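Local atomic coordinates of beta-2-microglobulin (Danio rerio, PDB entry 4M9O), a protein that serves as a component of the class I major histocompatibility complex, which presents peptide antigens to the immune system. Residues Lys3-Phe15 against Thr24-Ile37. Sequence-based numbering, arbitrary orientation.
Sequences KVSTPKVHVYSHF and TLICYVSSFHPPDI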
ATOM      1  N   LYS A   3      18.662  -9.521 -12.887  1.00 30.00           N
ATOM      2  CA  LYS A   3      17.332  -9.809 -13.378  1.00 29.64           C
ATOM      3  C   LYS A   3      16.127  -9.479 -12.457  1.00 28.41           C
ATOM      4  O   LYS A   3      15.222  -8.870 -12.877  1.00 29.03           O
ATOM      5  CB  LYS A   3      17.317 -11.225 -13.902  1.00 31.50           C
ATOM      6  CG  LYS A   3      16.067 -11.718 -14.427  1.00 31.49           C
ATOM      7  CD  LYS A   3      16.279 -12.736 -15.525  1.00 37.38           C
ATOM      8  CE  LYS A   3      16.555 -14.156 -15.005  1.00 40.29           C
ATOM      9  NZ  LYS A   3      17.356 -15.005 -15.968  1.00 45.50           N
ATOM     10  N   VAL A   4      16.148  -9.848 -11.204  1.00 26.80           N
ATOM     11  CA  VAL A   4      15.047  -9.627 -10.304  1.00 26.17           C
ATOM     12  C   VAL A   4      15.315  -8.628  -9.204  1.00 25.50           C
ATOM     13  O   VAL A   4      16.358  -8.624  -8.626  1.00 26.20           O
ATOM     14  CB  VAL A   4      14.578 -10.933  -9.691  1.00 25.56           C
ATOM     15  CG1 VAL A   4      13.678 -10.709  -8.564  1.00 26.71           C
ATOM     16  CG2 VAL A   4      13.989 -11.844 -10.714  1.00 26.38           C
ATOM     17  N   SER A   5      14.353  -7.764  -8.950  1.00 23.54           N
ATOM     18  CA  SER A   5      14.403  -6.830  -7.856  1.00 20.96           C
ATOM     19  C   SER A   5      13.186  -6.884  -6.986  1.00 20.25           C
ATOM     20  O   SER A   5      12.106  -6.786  -7.438  1.00 16.84           O
ATOM     21  CB  SER A   5      14.506  -5.415  -8.384  1.00 21.31           C
ATOM     22  OG  SER A   5      15.610  -5.208  -9.155  1.00 26.26           O
ATOM     23  N   THR A   6      13.397  -6.995  -5.701  1.00 30.00           N
ATOM     24  CA  THR A   6      12.302  -6.981  -4.760  1.00 30.00           C
ATOM     25  C   THR A   6      11.653  -5.559  -4.595  1.00 30.00           C
ATOM     26  O   THR A   6      12.309  -4.587  -4.627  1.00 30.00           O
ATOM     27  CB  THR A   6      12.745  -7.628  -3.426  1.00 20.00           C
ATOM     28  OG1 THR A   6      11.652  -8.242  -2.765  1.00 20.00           O
ATOM     29  CG2 THR A   6      13.363  -6.666  -2.546  1.00 20.00           C
ATOM     30  N   PRO A   7      10.353  -5.497  -4.451  1.00 18.05           N
ATOM     31  CA  PRO A   7       9.647  -4.245  -4.304  1.00 18.37           C
ATOM     32  C   PRO A   7      10.064  -3.485  -3.065  1.00 19.22           C
ATOM     33  O   PRO A   7      10.339  -4.069  -2.078  1.00 19.61           O
ATOM     34  CB  PRO A   7       8.200  -4.684  -4.210  1.00 17.18           C
ATOM     35  CG  PRO A   7       8.174  -6.094  -4.445  1.00 19.61           C
ATOM     36  CD  PRO A   7       9.479  -6.628  -4.204  1.00 19.10           C
ATOM     37  N   LYS A   8      10.123  -2.182  -3.157  1.00 19.12           N
ATOM     38  CA  LYS A   8      10.251  -1.332  -1.994  1.00 19.50           C
ATOM     39  C   LYS A   8       8.846  -0.844  -1.716  1.00 18.56           C
ATOM     40  O   LYS A   8       8.237  -0.296  -2.554  1.00 18.50           O
ATOM     41  CB  LYS A   8      11.178  -0.148  -2.237  1.00 19.91           C
ATOM     42  CG  LYS A   8      12.536  -0.495  -2.702  1.00 23.52           C
ATOM     43  CD  LYS A   8      13.313   0.682  -3.088  1.00 30.61           C
ATOM     44  CE  LYS A   8      14.816   0.423  -3.167  1.00 36.43           C
ATOM     45  NZ  LYS A   8      15.336  -0.825  -2.565  1.00 39.50           N
ATOM     46  N   VAL A   9       8.362  -1.080  -0.519  1.00 18.15           N
ATOM     47  CA  VAL A   9       7.010  -0.773  -0.125  1.00 17.02           C
ATOM     48  C   VAL A   9       6.920   0.147   1.071  1.00 17.82           C
ATOM     49  O   VAL A   9       7.610  -0.033   2.035  1.00 15.57           O
ATOM     50  CB  VAL A   9       6.244  -2.045   0.236  1.00 16.77           C
ATOM     51  CG1 VAL A   9       4.850  -1.770   0.589  1.00 17.71           C
ATOM     52  CG2 VAL A   9       6.341  -3.062  -0.818  1.00 16.68           C
ATOM     53  N   HIS A  10       6.054   1.133   0.954  1.00 17.69           N
ATOM     54  CA  HIS A  10       5.735   2.057   2.000  1.00 19.35           C
ATOM     55  C   HIS A  10       4.233   2.206   2.224  1.00 18.81           C
ATOM     56  O   HIS A  10       3.509   2.407   1.317  1.00 17.92           O
ATOM     57  CB  HIS A  10       6.354   3.404   1.704  1.00 20.49           C
ATOM     58  CG  HIS A  10       7.808   3.353   1.383  1.00 21.79           C
ATOM     59  ND1 HIS A  10       8.770   3.488   2.340  1.00 24.44           N
ATOM     60  CD2 HIS A  10       8.460   3.150   0.224  1.00 26.60           C
ATOM     61  CE1 HIS A  10       9.954   3.382   1.790  1.00 25.66           C
ATOM     62  NE2 HIS A  10       9.794   3.197   0.503  1.00 28.11           N
ATOM     63  N   VAL A  11       3.805   2.091   3.461  1.00 30.00           N
ATOM     64  CA  VAL A  11       2.440   2.376   3.881  1.00 30.00           C
ATOM     65  C   VAL A  11       2.374   3.628   4.763  1.00 30.00           C
ATOM     66  O   VAL A  11       3.100   3.747   5.690  1.00 30.00           O
ATOM     67  CB  VAL A  11       1.800   1.208   4.575  1.00 20.00           C
ATOM     68  CG1 VAL A  11       0.344   1.353   4.628  1.00 20.00           C
ATOM     69  CG2 VAL A  11       2.150  -0.019   3.926  1.00 20.00           C
ATOM     70  N   TYR A  12       1.516   4.558   4.413  1.00 16.89           N
ATOM     71  CA  TYR A  12       1.442   5.839   5.031  1.00 15.42           C
ATOM     72  C   TYR A  12       0.099   6.488   4.827  1.00 15.39           C
ATOM     73  O   TYR A  12      -0.582   6.197   3.909  1.00 15.32           O
ATOM     74  CB  TYR A  12       2.570   6.767   4.538  1.00 15.18           C
ATOM     75  CG  TYR A  12       2.689   6.907   3.063  1.00 13.24           C
ATOM     76  CD1 TYR A  12       3.515   6.096   2.352  1.00 10.91           C
ATOM     77  CD2 TYR A  12       1.965   7.845   2.379  1.00 12.83           C
ATOM     78  CE1 TYR A  12       3.633   6.203   1.037  1.00 11.79           C
ATOM     79  CE2 TYR A  12       2.076   7.961   1.014  1.00 12.13           C
ATOM     80  CZ  TYR A  12       2.907   7.119   0.347  1.00 15.28           C
ATOM     81  OH  TYR A  12       3.055   7.206  -0.975  1.00 17.70           O
ATOM     82  N   SER A  13      -0.241   7.398   5.708  1.00 15.42           N
ATOM     83  CA  SER A  13      -1.383   8.256   5.535  1.00 17.52           C
ATOM     84  C   SER A  13      -1.001   9.593   4.915  1.00 18.70           C
ATOM     85  O   SER A  13       0.084  10.045   5.062  1.00 18.61           O
ATOM     86  CB  SER A  13      -2.171   8.479   6.821  1.00 16.76           C
ATOM     87  OG  SER A  13      -1.398   9.035   7.817  1.00 19.82           O
ATOM     88  N   HIS A  14      -1.941  10.191   4.216  1.00 20.12           N
ATOM     89  CA  HIS A  14      -1.796  11.471   3.600  1.00 22.87           C
ATOM     90  C   HIS A  14      -1.612  12.579   4.626  1.00 24.43           C
ATOM     91  O   HIS A  14      -0.786  13.412   4.484  1.00 23.72           O
ATOM     92  CB  HIS A  14      -2.961  11.770   2.687  1.00 23.54           C
ATOM     93  CG  HIS A  14      -2.702  12.876   1.734  1.00 25.83           C
ATOM     94  ND1 HIS A  14      -1.504  13.034   1.094  1.00 29.92           N
ATOM     95  CD2 HIS A  14      -3.466  13.912   1.351  1.00 28.78           C
ATOM     96  CE1 HIS A  14      -1.550  14.108   0.344  1.00 29.08           C
ATOM     97  NE2 HIS A  14      -2.733  14.653   0.477  1.00 30.51           N
ATOM     98  N   PHE A  15      -2.373  12.494   5.693  1.00 24.66           N
ATOM     99  CA  PHE A  15      -2.363  13.418   6.775  1.00 25.66           C
ATOM    100  C   PHE A  15      -1.994  12.720   8.043  1.00 25.12           C
ATOM    101  O   PHE A  15      -2.082  11.558   8.138  1.00 24.67           O
ATOM    102  CB  PHE A  15      -3.731  13.995   6.948  1.00 25.75           C
ATOM    103  CG  PHE A  15      -4.105  14.901   5.899  1.00 29.53           C
ATOM    104  CD1 PHE A  15      -3.352  15.960   5.639  1.00 34.58           C
ATOM    105  CD2 PHE A  15      -5.202  14.674   5.130  1.00 37.70           C
ATOM    106  CE1 PHE A  15      -3.685  16.798   4.678  1.00 39.47           C
ATOM    107  CE2 PHE A  15      -5.528  15.508   4.162  1.00 39.78           C
ATOM    108  CZ  PHE A  15      -4.782  16.580   3.941  1.00 40.86           C
ATOM    109  N   THR A  24      -6.664   9.536   4.200  1.00 18.85           N
ATOM    110  CA  THR A  24      -6.394   8.646   3.101  1.00 18.38           C
ATOM    111  C   THR A  24      -5.253   7.722   3.471  1.00 17.45           C
ATOM    112  O   THR A  24      -4.238   8.160   3.928  1.00 15.14           O
ATOM    113  CB  THR A  24      -6.023   9.384   1.837  1.00 18.25           C
ATOM    114  OG1 THR A  24      -7.003  10.335   1.536  1.00 20.75           O
ATOM    115  CG2 THR A  24      -5.925   8.463   0.717  1.00 19.00           C
ATOM    116  N   LEU A  25      -5.465   6.443   3.249  1.00 17.49           N
ATOM    117  CA  LEU A  25      -4.476   5.415   3.446  1.00 17.45           C
ATOM    118  C   LEU A  25      -3.813   5.090   2.103  1.00 18.27           C
ATOM    119  O   LEU A  25      -4.471   4.904   1.130  1.00 17.75           O
ATOM    120  CB  LEU A  25      -5.050   4.180   4.147  1.00 18.79           C
ATOM    121  CG  LEU A  25      -4.085   3.050   4.536  1.00 19.23           C
ATOM    122  CD1 LEU A  25      -3.105   3.413   5.540  1.00 17.82           C
ATOM    123  CD2 LEU A  25      -4.739   1.741   4.896  1.00 23.22           C
ATOM    124  N   ILE A  26      -2.502   5.080   2.086  1.00 18.58           N
ATOM    125  CA  ILE A  26      -1.702   4.897   0.881  1.00 17.34           C
ATOM    126  C   ILE A  26      -0.643   3.808   0.953  1.00 19.15           C
ATOM    127  O   ILE A  26       0.065   3.742   1.891  1.00 19.02           O
ATOM    128  CB  ILE A  26      -1.016   6.216   0.486  1.00 16.94           C
ATOM    129  CG1 ILE A  26      -2.005   7.362   0.480  1.00 17.53           C
ATOM    130  CG2 ILE A  26      -0.308   6.095  -0.805  1.00 15.96           C
ATOM    131  CD1 ILE A  26      -1.445   8.676   0.764  1.00 21.44           C
ATOM    132  N   CYS A  27      -0.550   2.972  -0.062  1.00 18.46           N
ATOM    133  CA  CYS A  27       0.500   1.987  -0.201  1.00 19.16           C
ATOM    134  C   CYS A  27       1.223   2.217  -1.496  1.00 18.68           C
ATOM    135  O   CYS A  27       0.664   2.103  -2.508  1.00 19.29           O
ATOM    136  CB  CYS A  27      -0.036   0.570  -0.188  1.00 20.13           C
ATOM    137  SG  CYS A  27       1.157  -0.768  -0.226  1.00 26.79           S
ATOM    138  N   TYR A  28       2.485   2.520  -1.421  1.00 17.66           N
ATOM    139  CA  TYR A  28       3.308   2.833  -2.562  1.00 17.11           C
ATOM    140  C   TYR A  28       4.356   1.777  -2.769  1.00 17.11           C
ATOM    141  O   TYR A  28       5.084   1.451  -1.883  1.00 17.23           O
ATOM    142  CB  TYR A  28       3.943   4.187  -2.398  1.00 15.94           C
ATOM    143  CG  TYR A  28       4.902   4.600  -3.467  1.00 17.81           C
ATOM    144  CD1 TYR A  28       4.461   5.067  -4.661  1.00 17.24           C
ATOM    145  CD2 TYR A  28       6.260   4.593  -3.243  1.00 17.28           C
ATOM    146  CE1 TYR A  28       5.321   5.473  -5.599  1.00 19.35           C
ATOM    147  CE2 TYR A  28       7.123   4.987  -4.184  1.00 15.12           C
ATOM    148  CZ  TYR A  28       6.648   5.432  -5.361  1.00 17.25           C
ATOM    149  OH  TYR A  28       7.448   5.835  -6.319  1.00 17.12           O
ATOM    150  N   VAL A  29       4.385   1.240  -3.972  1.00 15.90           N
ATOM    151  CA  VAL A  29       5.261   0.171  -4.331  1.00 15.68           C
ATOM    152  C   VAL A  29       6.149   0.524  -5.515  1.00 16.20           C
ATOM    153  O   VAL A  29       5.716   1.014  -6.497  1.00 13.21           O
ATOM    154  CB  VAL A  29       4.524  -1.105  -4.602  1.00 17.77           C
ATOM    155  CG1 VAL A  29       5.482  -2.167  -4.860  1.00 20.82           C
ATOM    156  CG2 VAL A  29       3.653  -1.476  -3.488  1.00 17.75           C
ATOM    157  N   SER A  30       7.423   0.271  -5.354  1.00 15.87           N
ATOM    158  CA  SER A  30       8.386   0.755  -6.271  1.00 17.25           C
ATOM    159  C   SER A  30       9.608  -0.115  -6.463  1.00 16.17           C
ATOM    160  O   SER A  30       9.926  -0.869  -5.647  1.00 16.17           O
ATOM    161  CB  SER A  30       8.814   2.141  -5.804  1.00 17.70           C
ATOM    162  OG  SER A  30       9.702   2.694  -6.690  1.00 27.05           O
ATOM    163  N   SER A  31      10.291   0.094  -7.564  1.00 17.15           N
ATOM    164  CA  SER A  31      11.571  -0.508  -7.914  1.00 18.41           C
ATOM    165  C   SER A  31      11.662  -2.024  -8.005  1.00 18.09           C
ATOM    166  O   SER A  31      12.631  -2.577  -7.650  1.00 19.47           O
ATOM    167  CB  SER A  31      12.648  -0.009  -6.972  1.00 18.44           C
ATOM    168  OG  SER A  31      12.581   1.350  -6.807  1.00 24.89           O
ATOM    169  N   PHE A  32      10.627  -2.656  -8.490  1.00 15.72           N
ATOM    170  CA  PHE A  32      10.552  -4.080  -8.569  1.00 14.70           C
ATOM    171  C   PHE A  32      10.730  -4.475 -10.000  1.00 13.88           C
ATOM    172  O   PHE A  32      10.398  -3.737 -10.842  1.00 15.26           O
ATOM    173  CB  PHE A  32       9.210  -4.589  -8.056  1.00 11.95           C
ATOM    174  CG  PHE A  32       8.056  -3.797  -8.547  1.00 13.90           C
ATOM    175  CD1 PHE A  32       7.402  -4.151  -9.666  1.00 12.86           C
ATOM    176  CD2 PHE A  32       7.654  -2.652  -7.905  1.00 12.17           C
ATOM    177  CE1 PHE A  32       6.368  -3.417 -10.115  1.00 10.21           C
ATOM    178  CE2 PHE A  32       6.652  -1.936  -8.376  1.00  7.74           C
ATOM    179  CZ  PHE A  32       6.014  -2.327  -9.494  1.00 12.80           C
ATOM    180  N   HIS A  33      11.315  -5.645 -10.208  1.00 12.46           N
ATOM    181  CA  HIS A  33      11.485  -6.347 -11.481  1.00 14.10           C
ATOM    182  C   HIS A  33      11.225  -7.846 -11.220  1.00 14.50           C
ATOM    183  O   HIS A  33      11.813  -8.391 -10.355  1.00 15.24           O
ATOM    184  CB  HIS A  33      12.919  -6.286 -11.965  1.00 12.73           C
ATOM    185  CG  HIS A  33      13.466  -4.933 -12.198  1.00 16.24           C
ATOM    186  ND1 HIS A  33      12.861  -4.010 -12.995  1.00 22.20           N
ATOM    187  CD2 HIS A  33      14.630  -4.387 -11.822  1.00 21.00           C
ATOM    188  CE1 HIS A  33      13.609  -2.943 -13.083  1.00 18.64           C
ATOM    189  NE2 HIS A  33      14.682  -3.138 -12.361  1.00 24.01           N
ATOM    190  N   PRO A  34      10.397  -8.524 -11.993  1.00 15.33           N
ATOM    191  CA  PRO A  34       9.638  -7.986 -13.104  1.00 15.08           C
ATOM    192  C   PRO A  34       8.421  -7.137 -12.731  1.00 17.54           C
ATOM    193  O   PRO A  34       8.023  -7.262 -11.621  1.00 17.67           O
ATOM    194  CB  PRO A  34       9.195  -9.265 -13.817  1.00 14.47           C
ATOM    195  CG  PRO A  34       9.115 -10.229 -12.803  1.00 13.18           C
ATOM    196  CD  PRO A  34      10.138  -9.958 -11.829  1.00 13.29           C
ATOM    197  N   PRO A  35       7.792  -6.536 -13.696  1.00 30.00           N
ATOM    198  CA  PRO A  35       6.694  -5.635 -13.443  1.00 30.00           C
ATOM    199  C   PRO A  35       5.369  -6.306 -13.129  1.00 30.00           C
ATOM    200  O   PRO A  35       4.427  -5.636 -13.199  1.00 30.00           O
ATOM    201  CB  PRO A  35       6.637  -4.791 -14.709  1.00 20.00           C
ATOM    202  CG  PRO A  35       7.269  -5.577 -15.682  1.00 20.00           C
ATOM    203  CD  PRO A  35       8.342  -6.313 -15.025  1.00 20.00           C
ATOM    204  N   ASP A  36       5.296  -7.590 -12.869  1.00 26.74           N
ATOM    205  CA  ASP A  36       4.048  -8.198 -12.454  1.00 28.56           C
ATOM    206  C   ASP A  36       3.939  -8.169 -10.955  1.00 26.79           C
ATOM    207  O   ASP A  36       4.740  -8.712 -10.277  1.00 26.41           O
ATOM    208  CB  ASP A  36       3.929  -9.630 -12.956  1.00 30.34           C
ATOM    209  CG  ASP A  36       3.289  -9.723 -14.318  1.00 38.48           C
ATOM    210  OD1 ASP A  36       2.435  -8.909 -14.644  1.00 44.75           O
ATOM    211  OD2 ASP A  36       3.599 -10.633 -15.071  1.00 43.72           O
ATOM    212  N   ILE A  37       2.920  -7.506 -10.475  1.00 25.70           N
ATOM    213  CA  ILE A  37       2.742  -7.294  -9.081  1.00 24.25           C
ATOM    214  C   ILE A  37       1.260  -7.203  -8.692  1.00 22.67           C
ATOM    215  O   ILE A  37       0.449  -6.901  -9.487  1.00 21.25           O
ATOM    216  CB  ILE A  37       3.551  -6.062  -8.628  1.00 24.03           C
ATOM    217  CG1 ILE A  37       3.939  -6.172  -7.168  1.00 23.40           C
ATOM    218  CG2 ILE A  37       2.826  -4.810  -8.930  1.00 24.18           C
ATOM    219  CD1 ILE A  37       5.079  -5.404  -6.793  1.00 24.04           C
TER
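The A and B strands of the immunoglobulin C1-set domain meet here as a beta hairpin, with 8-13 at the edge of its four-stranded sheet and antiparallel to 24-30. From K8 opposite S30 to Y12 opposite I26, each hydrogen-bonded pair is doubly bonded; K8 N to S30 O is the shortest at 2.8 Å, with a nearly linear N-H...O angle of 175°. H14 N adds a last bond to T24 O.

On the face carrying K8, H10, Y12, I26 and Y28, the closest side-chain packing is between Y12 and I26. The Y12 CG sits between backbone N and carbonyl carbon (chi1 53°), which swings the ring across strand 24-30. There Y12 CE2 lies 3.5 Å from I26 CG2, while Y12 OH reaches Y28 CB, also at 3.5 Å. With Y12 replaced by an alanine, I26 CG2 would probably lose the ring packed against it and a gap would be likely to open beside Y28 CB.

The other face looks into the beta sandwich, where C27 forms the disulfide with C82 that joins the two sheets. V9 CG1 packs 3.9 Å from C27 SG, and V11 CG1 meets L25 CD1. V9 also touches V84, and V11 touches C82, both in strand 80-86 of the opposing sheet.

Ahead of the strand, P7 packs between V29, F32 and I37: its CB touches V29 CG1 at 3.8 Å and its CG touches I37 CD1. I37 CD1 also lies over the centre of the F32 ring, 3.7 Å above its plane. Further out, a single bridge pairs S5 with H33 through two backbone bonds, and S5 OG lies at the edge of the imidazole, 3.0 Å from H33 CD2, just ahead of the cis peptide bond to P34.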